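Local structure of Thiol:disulfide interchange protein (Klebsiella pneumoniae, 6DXN) at residues A[27-32]-A[61-66]. The protein probably acts as a periplasmic thiol-disulfide oxidoreductase of the DsbA type, introducing disulfide bonds into secreted proteins. Residues are numbered along the deposited sequence; the frame is centred on the assembly and turned at random.
Sequences EFFSFY and KYHVSQ
F29 is clasped between K61 and H63, whose side chains reach it from opposite faces. On one face the K61 chain lays CE on the ring, and NZ sits 4.6 Å from the F29 centroid in a cation-pi contact, 12° off the normal. On the other, H63 turns its edge in, CD2 3.5 Å from F29 CE2, an edge-to-face pair with planes at 69°. The F29 side chain reaches this slot with CG set between its own N and C (chi1 79°). H63 also serves the loop beyond the strand: its NE2 accepts from F31 N at 3.0 Å, the donor lying in the imidazole plane, which fixes the ring's rotation together with ND1 bound to T75. E27 runs alongside K61: E27 OE1 lies 3.6 Å from K61 NZ, a long salt bridge, and a water joins E27 OE2 to K61 NZ; the buried ammonium's stronger partner is D46, with E91 as another. Between the parallel strands the backbones join through Y62 N to E27 O, F29 N to Y62 O (3.0 Å) and V64 N to F29 O. On the sheet face opposite F29 and H63, F28 CD1 rests 3.8 Å from Y62 CB. In this thioredoxin fold strand 25-29 lies between 154-157 and edge strand 60-63, just ahead of the CxxC helix start at C33; helices 71-83 and 87-99 pack on the F29, F31 and H63 side, helix 131-146 against F28 and Y62.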
ATOM      1  N   GLU A  27      -1.772   1.087  -3.947  1.00 14.60           N
ATOM      2  CA  GLU A  27      -2.407   1.555  -2.724  1.00 15.00           C
ATOM      3  C   GLU A  27      -1.350   2.339  -1.950  1.00 13.88           C
ATOM      4  O   GLU A  27      -0.361   1.757  -1.502  1.00 13.80           O
ATOM      5  CB  GLU A  27      -2.942   0.381  -1.889  1.00 14.64           C
ATOM      6  CG  GLU A  27      -3.411   0.757  -0.481  1.00 15.30           C
ATOM      7  CD  GLU A  27      -3.781  -0.429   0.406  1.00 14.90           C
ATOM      8  OE1 GLU A  27      -3.502  -1.578   0.001  1.00 14.89           O
ATOM      9  OE2 GLU A  27      -4.354  -0.211   1.492  1.00 13.80           O
ATOM     10  N   PHE A  28      -1.548   3.653  -1.836  1.00 13.18           N
ATOM     11  CA  PHE A  28      -0.642   4.456  -1.034  1.00 14.17           C
ATOM     12  C   PHE A  28      -1.086   4.284   0.422  1.00 13.96           C
ATOM     13  O   PHE A  28      -2.268   4.363   0.725  1.00 12.79           O
ATOM     14  CB  PHE A  28      -0.605   5.910  -1.518  1.00 14.45           C
ATOM     15  CG  PHE A  28       0.033   6.109  -2.876  1.00 14.65           C
ATOM     16  CD1 PHE A  28       1.412   6.181  -3.009  1.00 16.23           C
ATOM     17  CD2 PHE A  28      -0.744   6.272  -4.011  1.00 16.44           C
ATOM     18  CE1 PHE A  28       1.999   6.381  -4.250  1.00 16.70           C
ATOM     19  CE2 PHE A  28      -0.156   6.476  -5.252  1.00 17.25           C
ATOM     20  CZ  PHE A  28       1.212   6.525  -5.368  1.00 16.45           C
ATOM     21  N   PHE A  29      -0.128   4.015   1.308  1.00 14.46           N
ATOM     22  CA  PHE A  29      -0.488   3.779   2.678  1.00 15.18           C
ATOM     23  C   PHE A  29       0.612   4.282   3.617  1.00 14.42           C
ATOM     24  O   PHE A  29       1.705   4.653   3.192  1.00 14.46           O
ATOM     25  CB  PHE A  29      -0.718   2.278   2.889  1.00 15.62           C
ATOM     26  CG  PHE A  29       0.545   1.473   3.047  1.00 15.61           C
ATOM     27  CD1 PHE A  29       1.311   1.114   1.946  1.00 15.61           C
ATOM     28  CD2 PHE A  29       0.978   1.087   4.306  1.00 15.66           C
ATOM     29  CE1 PHE A  29       2.480   0.386   2.105  1.00 14.79           C
ATOM     30  CE2 PHE A  29       2.141   0.353   4.464  1.00 15.15           C
ATOM     31  CZ  PHE A  29       2.889   0.002   3.361  1.00 14.98           C
ATOM     32  N   SER A  30       0.282   4.280   4.909  1.00 13.83           N
ATOM     33  CA  SER A  30       1.196   4.654   5.951  1.00 14.95           C
ATOM     34  C   SER A  30       0.996   3.681   7.111  1.00 15.51           C
ATOM     35  O   SER A  30      -0.143   3.377   7.486  1.00 13.79           O
ATOM     36  CB  SER A  30       0.992   6.084   6.384  1.00 14.90           C
ATOM     37  OG  SER A  30       1.811   6.381   7.492  1.00 16.06           O
ATOM     38  N   PHE A  31       2.106   3.189   7.662  1.00 14.78           N
ATOM     39  CA  PHE A  31       1.997   2.285   8.776  1.00 15.55           C
ATOM     40  C   PHE A  31       1.420   3.007  10.006  1.00 14.96           C
ATOM     41  O   PHE A  31       1.078   2.351  10.958  1.00 16.73           O
ATOM     42  CB  PHE A  31       3.340   1.629   9.095  1.00 14.83           C
ATOM     43  CG  PHE A  31       3.749   0.520   8.166  1.00 14.08           C
ATOM     44  CD1 PHE A  31       3.153  -0.728   8.265  1.00 14.47           C
ATOM     45  CD2 PHE A  31       4.753   0.700   7.226  1.00 13.30           C
ATOM     46  CE1 PHE A  31       3.541  -1.764   7.433  1.00 14.44           C
ATOM     47  CE2 PHE A  31       5.137  -0.336   6.394  1.00 12.98           C
ATOM     48  CZ  PHE A  31       4.523  -1.561   6.487  1.00 13.16           C
ATOM     49  N   TYR A  32       1.348   4.347   9.968  1.00 16.14           N
ATOM     50  CA  TYR A  32       0.790   5.173  11.076  1.00 16.74           C
ATOM     51  C   TYR A  32      -0.731   5.350  10.943  1.00 17.53           C
ATOM     52  O   TYR A  32      -1.406   5.749  11.903  1.00 17.62           O
ATOM     53  CB  TYR A  32       1.323   6.610  11.050  1.00 16.43           C
ATOM     54  CG  TYR A  32       2.732   6.870  11.516  1.00 16.39           C
ATOM     55  CD1 TYR A  32       3.806   6.799  10.640  1.00 16.17           C
ATOM     56  CD2 TYR A  32       2.985   7.278  12.818  1.00 17.69           C
ATOM     57  CE1 TYR A  32       5.098   7.076  11.058  1.00 16.33           C
ATOM     58  CE2 TYR A  32       4.273   7.559  13.251  1.00 17.16           C
ATOM     59  CZ  TYR A  32       5.332   7.460  12.366  1.00 16.93           C
ATOM     60  OH  TYR A  32       6.605   7.730  12.784  1.00 17.91           O
ATOM     61  N   LYS A  61       1.937  -1.899  -3.041  1.00 17.34           N
ATOM     62  CA  LYS A  61       1.736  -1.049  -1.893  1.00 16.34           C
ATOM     63  C   LYS A  61       2.948  -0.132  -1.771  1.00 15.15           C
ATOM     64  O   LYS A  61       4.080  -0.592  -1.641  1.00 16.68           O
ATOM     65  CB  LYS A  61       1.453  -1.886  -0.642  1.00 15.76           C
ATOM     66  CG  LYS A  61       0.146  -2.657  -0.699  1.00 15.82           C
ATOM     67  CD  LYS A  61      -0.356  -3.164   0.622  1.00 15.18           C
ATOM     68  CE  LYS A  61      -0.768  -2.045   1.557  1.00 14.97           C
ATOM     69  NZ  LYS A  61      -1.385  -2.580   2.791  1.00 15.39           N
ATOM     70  N   TYR A  62       2.679   1.170  -1.860  1.00 15.20           N
ATOM     71  CA  TYR A  62       3.692   2.207  -1.776  1.00 15.80           C
ATOM     72  C   TYR A  62       3.522   2.957  -0.451  1.00 15.32           C
ATOM     73  O   TYR A  62       2.471   3.526  -0.180  1.00 15.60           O
ATOM     74  CB  TYR A  62       3.584   3.092  -3.017  1.00 15.77           C
ATOM     75  CG  TYR A  62       4.188   2.516  -4.274  1.00 16.43           C
ATOM     76  CD1 TYR A  62       4.437   1.158  -4.424  1.00 16.93           C
ATOM     77  CD2 TYR A  62       4.383   3.322  -5.381  1.00 16.04           C
ATOM     78  CE1 TYR A  62       4.975   0.643  -5.597  1.00 17.27           C
ATOM     79  CE2 TYR A  62       4.911   2.821  -6.556  1.00 17.13           C
ATOM     80  CZ  TYR A  62       5.202   1.478  -6.672  1.00 17.73           C
ATOM     81  OH  TYR A  62       5.717   1.007  -7.851  1.00 19.59           O
ATOM     82  N   HIS A  63       4.580   2.938   0.366  1.00 14.51           N
ATOM     83  CA  HIS A  63       4.562   3.600   1.659  1.00 14.70           C
ATOM     84  C   HIS A  63       4.825   5.107   1.483  1.00 14.39           C
ATOM     85  O   HIS A  63       5.636   5.493   0.674  1.00 14.83           O
ATOM     86  CB  HIS A  63       5.537   2.909   2.621  1.00 14.07           C
ATOM     87  CG  HIS A  63       5.318   3.355   4.019  1.00 14.75           C
ATOM     88  ND1 HIS A  63       6.149   4.247   4.646  1.00 14.61           N
ATOM     89  CD2 HIS A  63       4.299   3.115   4.876  1.00 15.59           C
ATOM     90  CE1 HIS A  63       5.682   4.501   5.848  1.00 15.35           C
ATOM     91  NE2 HIS A  63       4.545   3.836   6.007  1.00 14.58           N
ATOM     92  N   VAL A  64       4.118   5.934   2.270  1.00 16.00           N
ATOM     93  CA  VAL A  64       4.215   7.419   2.235  1.00 16.85           C
ATOM     94  C   VAL A  64       5.276   7.893   3.244  1.00 18.50           C
ATOM     95  O   VAL A  64       5.034   7.903   4.457  1.00 18.85           O
ATOM     96  CB  VAL A  64       2.840   8.057   2.515  1.00 17.11           C
ATOM     97  CG1 VAL A  64       2.914   9.576   2.636  1.00 17.21           C
ATOM     98  CG2 VAL A  64       1.807   7.657   1.470  1.00 16.53           C
ATOM     99  N   SER A  65       6.426   8.338   2.722  1.00 19.73           N
ATOM    100  CA  SER A  65       7.587   8.772   3.533  1.00 21.74           C
ATOM    101  C   SER A  65       7.339  10.094   4.274  1.00 22.29           C
ATOM    102  O   SER A  65       7.883  10.294   5.362  1.00 22.57           O
ATOM    103  CB  SER A  65       8.826   8.909   2.678  1.00 22.73           C
ATOM    104  OG  SER A  65       9.299   7.652   2.230  1.00 24.02           O
ATOM    105  N   GLN A  66       6.534  10.979   3.679  1.00 21.25           N
ATOM    106  CA  GLN A  66       6.302  12.316   4.235  1.00 24.28           C
ATOM    107  C   GLN A  66       5.328  12.289   5.427  1.00 24.35           C
ATOM    108  O   GLN A  66       4.954  13.347   5.930  1.00 26.45           O
ATOM    109  CB  GLN A  66       5.817  13.254   3.125  1.00 25.70           C
ATOM    110  CG  GLN A  66       4.429  12.926   2.593  1.00 26.61           C
ATOM    111  CD  GLN A  66       4.034  13.796   1.424  1.00 27.99           C
ATOM    112  OE1 GLN A  66       4.871  14.429   0.780  1.00 28.66           O
ATOM    113  NE2 GLN A  66       2.743  13.811   1.123  1.00 30.92           N
TER
HETATM  114  O   HOH W   1      -2.997  -0.130   4.017  1.00  6.91           O
HETATM  115  O   HOH W   2       4.684   7.228   6.944  1.00 14.91           O